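PDB 6RMN: DNA mismatch repair protein MLH3, which acts, as the MLH3 subunit of the MutLbeta heterodimer whose C-terminal region is seen here in part, in DNA mismatch repair of insertion-deletion loops. Local coordinates for residues Y17-R31 / L42-R54. Sequence-based numbering, arbitrary orientation.
Sequences YEVINQVDKKFILIR and LLVLVDQHACDER. With ZN (zinc ion), chain C; ZN (zinc ion), chain D.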
ATOM      1  N   TYR B  17       6.993   5.406   4.915  1.00 61.02           N
ATOM      2  CA  TYR B  17       6.015   4.428   4.435  1.00 58.12           C
ATOM      3  C   TYR B  17       4.873   4.969   3.586  1.00 59.57           C
ATOM      4  O   TYR B  17       4.015   5.702   4.103  1.00 60.99           O
ATOM      5  CB  TYR B  17       5.426   3.615   5.609  1.00 58.24           C
ATOM      6  CG  TYR B  17       6.277   2.439   6.041  1.00 60.20           C
ATOM      7  CD1 TYR B  17       7.369   2.615   6.880  1.00 63.99           C
ATOM      8  CD2 TYR B  17       5.972   1.144   5.631  1.00 59.41           C
ATOM      9  CE1 TYR B  17       8.166   1.542   7.266  1.00 66.70           C
ATOM     10  CE2 TYR B  17       6.749   0.061   6.025  1.00 60.65           C
ATOM     11  CZ  TYR B  17       7.853   0.265   6.835  1.00 72.16           C
ATOM     12  OH  TYR B  17       8.655  -0.788   7.211  1.00 76.24           O
ATOM     13  N   GLU B  18       4.809   4.494   2.307  1.00 51.03           N
ATOM     14  CA  GLU B  18       3.766   4.769   1.308  1.00 47.82           C
ATOM     15  C   GLU B  18       2.657   3.685   1.344  1.00 44.01           C
ATOM     16  O   GLU B  18       2.955   2.496   1.466  1.00 42.26           O
ATOM     17  CB  GLU B  18       4.385   4.847  -0.108  1.00 50.08           C
ATOM     18  CG  GLU B  18       3.456   5.450  -1.152  1.00 61.89           C
ATOM     19  CD  GLU B  18       4.051   5.759  -2.512  1.00 85.57           C
ATOM     20  OE1 GLU B  18       4.911   6.666  -2.600  1.00 91.51           O
ATOM     21  OE2 GLU B  18       3.629   5.114  -3.499  1.00 75.53           O
ATOM     22  N   VAL B  19       1.385   4.101   1.206  1.00 37.21           N
ATOM     23  CA  VAL B  19       0.218   3.201   1.203  1.00 34.42           C
ATOM     24  C   VAL B  19       0.066   2.465  -0.134  1.00 35.98           C
ATOM     25  O   VAL B  19       0.050   3.094  -1.191  1.00 33.79           O
ATOM     26  CB  VAL B  19      -1.120   3.942   1.555  1.00 37.53           C
ATOM     27  CG1 VAL B  19      -2.328   3.007   1.460  1.00 35.96           C
ATOM     28  CG2 VAL B  19      -1.066   4.591   2.933  1.00 37.56           C
ATOM     29  N   ILE B  20      -0.172   1.150  -0.063  1.00 32.37           N
ATOM     30  CA  ILE B  20      -0.489   0.333  -1.222  1.00 31.60           C
ATOM     31  C   ILE B  20      -2.031   0.381  -1.325  1.00 36.83           C
ATOM     32  O   ILE B  20      -2.543   1.147  -2.139  1.00 37.72           O
ATOM     33  CB  ILE B  20       0.156  -1.086  -1.155  1.00 33.59           C
ATOM     34  CG1 ILE B  20       1.708  -0.948  -1.054  1.00 34.19           C
ATOM     35  CG2 ILE B  20      -0.265  -1.949  -2.377  1.00 32.06           C
ATOM     36  CD1 ILE B  20       2.474  -2.187  -0.918  1.00 41.83           C
ATOM     37  N   ASN B  21      -2.768  -0.331  -0.443  1.00 32.81           N
ATOM     38  CA  ASN B  21      -4.242  -0.274  -0.421  1.00 32.52           C
ATOM     39  C   ASN B  21      -4.847  -1.043   0.766  1.00 36.16           C
ATOM     40  O   ASN B  21      -4.105  -1.606   1.581  1.00 35.85           O
ATOM     41  CB  ASN B  21      -4.855  -0.772  -1.757  1.00 30.01           C
ATOM     42  CG  ASN B  21      -6.074  -0.003  -2.226  1.00 47.85           C
ATOM     43  OD1 ASN B  21      -6.820   0.613  -1.447  1.00 39.52           O
ATOM     44  ND2 ASN B  21      -6.315  -0.043  -3.523  1.00 40.69           N
ATOM     45  N   GLN B  22      -6.200  -1.074   0.850  1.00 32.08           N
ATOM     46  CA  GLN B  22      -6.930  -1.830   1.863  1.00 31.17           C
ATOM     47  C   GLN B  22      -6.872  -3.313   1.476  1.00 36.12           C
ATOM     48  O   GLN B  22      -6.945  -3.656   0.292  1.00 34.90           O
ATOM     49  CB  GLN B  22      -8.384  -1.340   1.986  1.00 32.35           C
ATOM     50  CG  GLN B  22      -9.117  -1.864   3.227  1.00 32.23           C
ATOM     51  CD  GLN B  22     -10.596  -1.547   3.258  1.00 49.60           C
ATOM     52  OE1 GLN B  22     -11.276  -1.413   2.232  1.00 43.60           O
ATOM     53  NE2 GLN B  22     -11.136  -1.439   4.455  1.00 45.60           N
ATOM     54  N   VAL B  23      -6.717  -4.178   2.484  1.00 34.87           N
ATOM     55  CA  VAL B  23      -6.616  -5.630   2.343  1.00 35.70           C
ATOM     56  C   VAL B  23      -7.686  -6.273   3.230  1.00 41.85           C
ATOM     57  O   VAL B  23      -7.704  -6.021   4.434  1.00 41.94           O
ATOM     58  CB  VAL B  23      -5.187  -6.126   2.740  1.00 39.23           C
ATOM     59  CG1 VAL B  23      -5.127  -7.649   2.863  1.00 39.91           C
ATOM     60  CG2 VAL B  23      -4.130  -5.625   1.769  1.00 38.40           C
ATOM     61  N   ASP B  24      -8.572  -7.098   2.627  1.00 40.43           N
ATOM     62  CA  ASP B  24      -9.619  -7.907   3.277  1.00 41.44           C
ATOM     63  C   ASP B  24     -10.616  -7.094   4.133  1.00 45.04           C
ATOM     64  O   ASP B  24     -11.306  -7.669   4.978  1.00 45.71           O
ATOM     65  CB  ASP B  24      -8.947  -9.037   4.101  1.00 44.01           C
ATOM     66  CG  ASP B  24      -9.853 -10.157   4.570  1.00 59.41           C
ATOM     67  OD1 ASP B  24     -10.541 -10.761   3.719  1.00 62.74           O
ATOM     68  OD2 ASP B  24      -9.863 -10.438   5.785  1.00 65.76           O
ATOM     69  N   LYS B  25     -10.746  -5.772   3.863  1.00 40.58           N
ATOM     70  CA  LYS B  25     -11.641  -4.834   4.580  1.00 40.62           C
ATOM     71  C   LYS B  25     -11.277  -4.738   6.083  1.00 42.85           C
ATOM     72  O   LYS B  25     -12.117  -4.393   6.917  1.00 43.42           O
ATOM     73  CB  LYS B  25     -13.153  -5.158   4.386  1.00 44.07           C
ATOM     74  CG  LYS B  25     -13.579  -5.706   3.034  1.00 51.31           C
ATOM     75  CD  LYS B  25     -13.695  -4.646   1.975  1.00 63.45           C
ATOM     76  CE  LYS B  25     -14.113  -5.239   0.649  1.00 75.97           C
ATOM     77  NZ  LYS B  25     -12.959  -5.781  -0.110  1.00 87.81           N
ATOM     78  N   LYS B  26     -10.022  -5.057   6.417  1.00 37.51           N
ATOM     79  CA  LYS B  26      -9.539  -5.053   7.797  1.00 36.80           C
ATOM     80  C   LYS B  26      -8.201  -4.334   7.936  1.00 39.18           C
ATOM     81  O   LYS B  26      -7.927  -3.752   8.994  1.00 38.29           O
ATOM     82  CB  LYS B  26      -9.367  -6.497   8.306  1.00 38.53           C
ATOM     83  CG  LYS B  26     -10.658  -7.260   8.454  1.00 40.78           C
ATOM     84  CD  LYS B  26     -10.420  -8.732   8.754  1.00 43.92           C
ATOM     85  CE  LYS B  26     -11.731  -9.465   8.883  1.00 51.70           C
ATOM     86  NZ  LYS B  26     -12.463  -9.531   7.584  1.00 60.70           N
ATOM     87  N   PHE B  27      -7.350  -4.426   6.896  1.00 33.78           N
ATOM     88  CA  PHE B  27      -5.995  -3.893   6.964  1.00 32.89           C
ATOM     89  C   PHE B  27      -5.643  -2.873   5.938  1.00 35.36           C
ATOM     90  O   PHE B  27      -6.267  -2.809   4.883  1.00 34.90           O
ATOM     91  CB  PHE B  27      -4.965  -5.033   6.889  1.00 34.79           C
ATOM     92  CG  PHE B  27      -5.236  -6.189   7.820  1.00 37.66           C
ATOM     93  CD1 PHE B  27      -5.007  -6.073   9.187  1.00 40.50           C
ATOM     94  CD2 PHE B  27      -5.701  -7.405   7.327  1.00 41.01           C
ATOM     95  CE1 PHE B  27      -5.267  -7.141  10.046  1.00 42.69           C
ATOM     96  CE2 PHE B  27      -5.949  -8.479   8.188  1.00 44.83           C
ATOM     97  CZ  PHE B  27      -5.728  -8.339   9.542  1.00 42.94           C
ATOM     98  N   ILE B  28      -4.608  -2.088   6.236  1.00 31.42           N
ATOM     99  CA  ILE B  28      -4.045  -1.138   5.290  1.00 31.36           C
ATOM    100  C   ILE B  28      -2.626  -1.618   5.020  1.00 35.32           C
ATOM    101  O   ILE B  28      -1.810  -1.641   5.944  1.00 35.10           O
ATOM    102  CB  ILE B  28      -4.118   0.342   5.750  1.00 34.21           C
ATOM    103  CG1 ILE B  28      -5.598   0.784   5.948  1.00 34.04           C
ATOM    104  CG2 ILE B  28      -3.379   1.253   4.741  1.00 34.60           C
ATOM    105  CD1 ILE B  28      -5.806   1.947   6.902  1.00 32.32           C
ATOM    106  N   LEU B  29      -2.358  -2.080   3.778  1.00 31.80           N
ATOM    107  CA  LEU B  29      -1.028  -2.542   3.393  1.00 31.08           C
ATOM    108  C   LEU B  29      -0.155  -1.337   3.058  1.00 35.21           C
ATOM    109  O   LEU B  29      -0.542  -0.484   2.250  1.00 33.84           O
ATOM    110  CB  LEU B  29      -1.080  -3.541   2.219  1.00 30.78           C
ATOM    111  CG  LEU B  29       0.269  -4.122   1.697  1.00 34.33           C
ATOM    112  CD1 LEU B  29       0.943  -5.047   2.740  1.00 33.92           C
ATOM    113  CD2 LEU B  29       0.059  -4.878   0.369  1.00 34.91           C
ATOM    114  N   ILE B  30       1.006  -1.256   3.729  1.00 32.92           N
ATOM    115  CA  ILE B  30       1.974  -0.177   3.550  1.00 33.26           C
ATOM    116  C   ILE B  30       3.361  -0.731   3.196  1.00 39.59           C
ATOM    117  O   ILE B  30       3.713  -1.851   3.585  1.00 38.96           O
ATOM    118  CB  ILE B  30       1.986   0.819   4.754  1.00 36.26           C
ATOM    119  CG1 ILE B  30       2.474   0.158   6.077  1.00 37.32           C
ATOM    120  CG2 ILE B  30       0.601   1.504   4.936  1.00 33.13           C
ATOM    121  CD1 ILE B  30       2.857   1.146   7.260  1.00 38.93           C
ATOM    122  N   ARG B  31       4.121   0.037   2.409  1.00 38.24           N
ATOM    123  CA  ARG B  31       5.485  -0.318   2.002  1.00 39.98           C
ATOM    124  C   ARG B  31       6.465   0.768   2.405  1.00 47.27           C
ATOM    125  O   ARG B  31       6.113   1.947   2.362  1.00 46.91           O
ATOM    126  CB  ARG B  31       5.592  -0.582   0.483  1.00 40.05           C
ATOM    127  CG  ARG B  31       5.148   0.583  -0.428  1.00 48.41           C
ATOM    128  CD  ARG B  31       5.350   0.269  -1.894  1.00 55.80           C
ATOM    129  NE  ARG B  31       4.880   1.351  -2.759  1.00 61.74           N
ATOM    130  CZ  ARG B  31       5.280   1.546  -4.013  1.00 76.74           C
ATOM    131  NH1 ARG B  31       6.183   0.745  -4.563  1.00 69.03           N
ATOM    132  NH2 ARG B  31       4.794   2.557  -4.719  1.00 62.47           N
ATOM    133  N   LEU B  42       9.969  -3.864   5.226  1.00 53.19           N
ATOM    134  CA  LEU B  42       9.520  -3.443   3.893  1.00 52.05           C
ATOM    135  C   LEU B  42       7.983  -3.415   3.761  1.00 49.95           C
ATOM    136  O   LEU B  42       7.451  -2.390   3.355  1.00 49.23           O
ATOM    137  CB  LEU B  42      10.174  -4.273   2.758  1.00 53.56           C
ATOM    138  CG  LEU B  42       9.697  -3.970   1.295  1.00 58.92           C
ATOM    139  CD1 LEU B  42      10.656  -3.026   0.569  1.00 60.61           C
ATOM    140  CD2 LEU B  42       9.496  -5.256   0.482  1.00 60.81           C
ATOM    141  N   LEU B  43       7.281  -4.529   4.065  1.00 42.74           N
ATOM    142  CA  LEU B  43       5.815  -4.606   3.981  1.00 39.64           C
ATOM    143  C   LEU B  43       5.178  -4.743   5.360  1.00 42.56           C
ATOM    144  O   LEU B  43       5.572  -5.612   6.146  1.00 42.84           O
ATOM    145  CB  LEU B  43       5.324  -5.737   3.044  1.00 38.47           C
ATOM    146  CG  LEU B  43       5.455  -5.563   1.510  1.00 41.32           C
ATOM    147  CD1 LEU B  43       4.787  -6.715   0.785  1.00 40.63           C
ATOM    148  CD2 LEU B  43       4.826  -4.265   1.007  1.00 40.14           C
ATOM    149  N   VAL B  44       4.197  -3.878   5.654  1.00 37.31           N
ATOM    150  CA  VAL B  44       3.484  -3.844   6.933  1.00 35.64           C
ATOM    151  C   VAL B  44       1.956  -3.784   6.704  1.00 39.21           C
ATOM    152  O   VAL B  44       1.486  -3.058   5.817  1.00 36.92           O
ATOM    153  CB  VAL B  44       3.997  -2.657   7.818  1.00 39.15           C
ATOM    154  CG1 VAL B  44       3.104  -2.397   9.034  1.00 38.07           C
ATOM    155  CG2 VAL B  44       5.448  -2.858   8.252  1.00 40.08           C
ATOM    156  N   LEU B  45       1.194  -4.554   7.527  1.00 37.51           N
ATOM    157  CA  LEU B  45      -0.272  -4.564   7.566  1.00 36.70           C
ATOM    158  C   LEU B  45      -0.737  -3.834   8.854  1.00 40.10           C
ATOM    159  O   LEU B  45      -0.409  -4.251   9.974  1.00 40.33           O
ATOM    160  CB  LEU B  45      -0.841  -5.993   7.520  1.00 37.16           C
ATOM    161  CG  LEU B  45      -0.800  -6.721   6.173  1.00 41.92           C
ATOM    162  CD1 LEU B  45      -1.172  -8.186   6.343  1.00 43.36           C
ATOM    163  CD2 LEU B  45      -1.739  -6.084   5.167  1.00 42.68           C
ATOM    164  N   VAL B  46      -1.456  -2.712   8.675  1.00 33.70           N
ATOM    165  CA  VAL B  46      -1.973  -1.893   9.764  1.00 31.98           C
ATOM    166  C   VAL B  46      -3.446  -2.256  10.005  1.00 37.43           C
ATOM    167  O   VAL B  46      -4.229  -2.280   9.047  1.00 38.31           O
ATOM    168  CB  VAL B  46      -1.791  -0.374   9.455  1.00 34.01           C
ATOM    169  CG1 VAL B  46      -2.306   0.496  10.599  1.00 33.50           C
ATOM    170  CG2 VAL B  46      -0.334  -0.034   9.136  1.00 34.01           C
ATOM    171  N   ASP B  47      -3.827  -2.522  11.282  1.00 33.50           N
ATOM    172  CA  ASP B  47      -5.217  -2.767  11.677  1.00 32.57           C
ATOM    173  C   ASP B  47      -5.953  -1.411  11.467  1.00 35.91           C
ATOM    174  O   ASP B  47      -5.549  -0.402  12.059  1.00 35.53           O
ATOM    175  CB  ASP B  47      -5.247  -3.199  13.154  1.00 34.52           C
ATOM    176  CG  ASP B  47      -6.613  -3.480  13.781  1.00 50.27           C
ATOM    177  OD1 ASP B  47      -7.610  -2.843  13.365  1.00 52.93           O
ATOM    178  OD2 ASP B  47      -6.677  -4.294  14.725  1.00 56.55           O
ATOM    179  N   GLN B  48      -6.979  -1.367  10.591  1.00 31.68           N
ATOM    180  CA  GLN B  48      -7.682  -0.099  10.308  1.00 31.43           C
ATOM    181  C   GLN B  48      -8.459   0.462  11.510  1.00 35.80           C
ATOM    182  O   GLN B  48      -8.632   1.676  11.613  1.00 35.51           O
ATOM    183  CB  GLN B  48      -8.587  -0.199   9.071  1.00 32.87           C
ATOM    184  CG  GLN B  48      -9.865  -1.019   9.281  1.00 33.61           C
ATOM    185  CD  GLN B  48     -10.513  -1.431   8.000  1.00 41.31           C
ATOM    186  OE1 GLN B  48      -9.852  -1.692   6.995  1.00 36.32           O
ATOM    187  NE2 GLN B  48     -11.823  -1.506   8.013  1.00 32.06           N
ATOM    188  N   HIS B  49      -8.924  -0.418  12.404  1.00 32.69           N
ATOM    189  CA  HIS B  49      -9.657  -0.011  13.590  1.00 32.76           C
ATOM    190  C   HIS B  49      -8.698   0.596  14.629  1.00 35.42           C
ATOM    191  O   HIS B  49      -8.946   1.707  15.100  1.00 34.28           O
ATOM    192  CB  HIS B  49     -10.468  -1.182  14.169  1.00 34.10           C
ATOM    193  CG  HIS B  49     -11.116  -0.850  15.470  1.00 37.27           C
ATOM    194  ND1 HIS B  49     -12.209  -0.013  15.535  1.00 39.16           N
ATOM    195  CD2 HIS B  49     -10.749  -1.186  16.721  1.00 38.51           C
ATOM    196  CE1 HIS B  49     -12.496   0.105  16.813  1.00 38.51           C
ATOM    197  NE2 HIS B  49     -11.652  -0.590  17.565  1.00 38.91           N
ATOM    198  N   ALA B  50      -7.594  -0.116  14.940  1.00 31.80           N
ATOM    199  CA  ALA B  50      -6.549   0.302  15.881  1.00 32.08           C
ATOM    200  C   ALA B  50      -5.933   1.638  15.471  1.00 35.40           C
ATOM    201  O   ALA B  50      -5.711   2.496  16.319  1.00 34.41           O
ATOM    202  CB  ALA B  50      -5.466  -0.766  15.973  1.00 33.25           C
ATOM    203  N   CYS B  51      -5.693   1.810  14.163  1.00 31.79           N
ATOM    204  CA  CYS B  51      -5.162   3.017  13.536  1.00 31.66           C
ATOM    205  C   CYS B  51      -6.073   4.219  13.826  1.00 35.08           C
ATOM    206  O   CYS B  51      -5.606   5.231  14.337  1.00 36.55           O
ATOM    207  CB  CYS B  51      -5.007   2.790  12.032  1.00 32.28           C
ATOM    208  SG  CYS B  51      -4.424   4.241  11.127  1.00 36.97           S
ATOM    209  N   ASP B  52      -7.368   4.094  13.497  1.00 30.68           N
ATOM    210  CA  ASP B  52      -8.383   5.122  13.686  1.00 30.64           C
ATOM    211  C   ASP B  52      -8.605   5.439  15.175  1.00 34.69           C
ATOM    212  O   ASP B  52      -8.624   6.619  15.553  1.00 34.70           O
ATOM    213  CB  ASP B  52      -9.700   4.710  12.994  1.00 32.66           C
ATOM    214  CG  ASP B  52     -10.646   5.868  12.721  1.00 43.79           C
ATOM    215  OD1 ASP B  52     -10.165   7.042  12.655  1.00 46.32           O
ATOM    216  OD2 ASP B  52     -11.857   5.614  12.552  1.00 45.99           O
ATOM    217  N   GLU B  53      -8.724   4.385  16.013  1.00 30.93           N
ATOM    218  CA  GLU B  53      -8.890   4.478  17.470  1.00 31.36           C
ATOM    219  C   GLU B  53      -7.718   5.238  18.113  1.00 35.11           C
ATOM    220  O   GLU B  53      -7.959   6.069  18.988  1.00 36.19           O
ATOM    221  CB  GLU B  53      -9.026   3.074  18.072  1.00 32.74           C
ATOM    222  CG  GLU B  53      -9.267   3.015  19.566  1.00 38.39           C
ATOM    223  CD  GLU B  53      -9.356   1.580  20.031  1.00 46.47           C
ATOM    224  OE1 GLU B  53     -10.368   0.914  19.716  1.00 34.97           O
ATOM    225  OE2 GLU B  53      -8.385   1.101  20.655  1.00 26.73           O
ATOM    226  N   ARG B  54      -6.475   4.978  17.652  1.00 29.89           N
ATOM    227  CA  ARG B  54      -5.267   5.645  18.119  1.00 29.52           C
ATOM    228  C   ARG B  54      -5.287   7.158  17.841  1.00 33.21           C
ATOM    229  O   ARG B  54      -4.985   7.957  18.741  1.00 33.33           O
ATOM    230  CB  ARG B  54      -4.014   5.019  17.488  1.00 28.81           C
ATOM    231  CG  ARG B  54      -2.719   5.640  18.005  1.00 36.96           C
ATOM    232  CD  ARG B  54      -2.460   5.104  19.384  1.00 43.32           C
ATOM    233  NE  ARG B  54      -2.356   6.148  20.381  1.00 49.58           N
ATOM    234  CZ  ARG B  54      -2.098   5.923  21.662  1.00 52.65           C
ATOM    235  NH1 ARG B  54      -1.943   4.681  22.109  1.00 25.71           N
ATOM    236  NH2 ARG B  54      -2.002   6.934  22.507  1.00 51.30           N
TER
HETATM  237 ZN    ZN C 901     -11.435  -0.744  19.680  1.00 47.75          ZN
HETATM  238 ZN    ZN D 902      -8.093  -1.101  21.357  1.00 47.87          ZN
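L45 packs tightly against L29 and F27 on one face of the sheet: its CD2 sits 3.8 Å from L29 CD1 and equally close to F27 CB. On the other face I30 and V44 lie side by side, I30 CG1 3.6 Å from V44 CB. With chi1 at 65°, I30 CG1 stands between its backbone N and carbonyl carbon, and CD1 carries on to V46 CG2. Between the faces strands 27-31 and 43-47 run antiparallel, I28 trading two backbone hydrogen bonds with V46 and I30 two with V44. At the looser end the exposed L42 side chain turns away, and the Y17 ring meets its backbone, CE2 3.7 Å from L42 O. Q48 N bonds K26 O, while Q48 OE1 takes a nearly straight bond from Q22 NE2 (2.9 Å, 168°); Q48 NE2 bonds M199 O and Q22 NE2 also reaches D202 O. Replacing Q48 by alanine would probably leave M199 O without this donor and take one bond from the Q22 amide. D47 N-caps the following helix, its OD1 accepting from H49 N and A50 N. There H49 binds one zinc ion and E53 bridges both, the metal site of the MutL-family C-terminal domain.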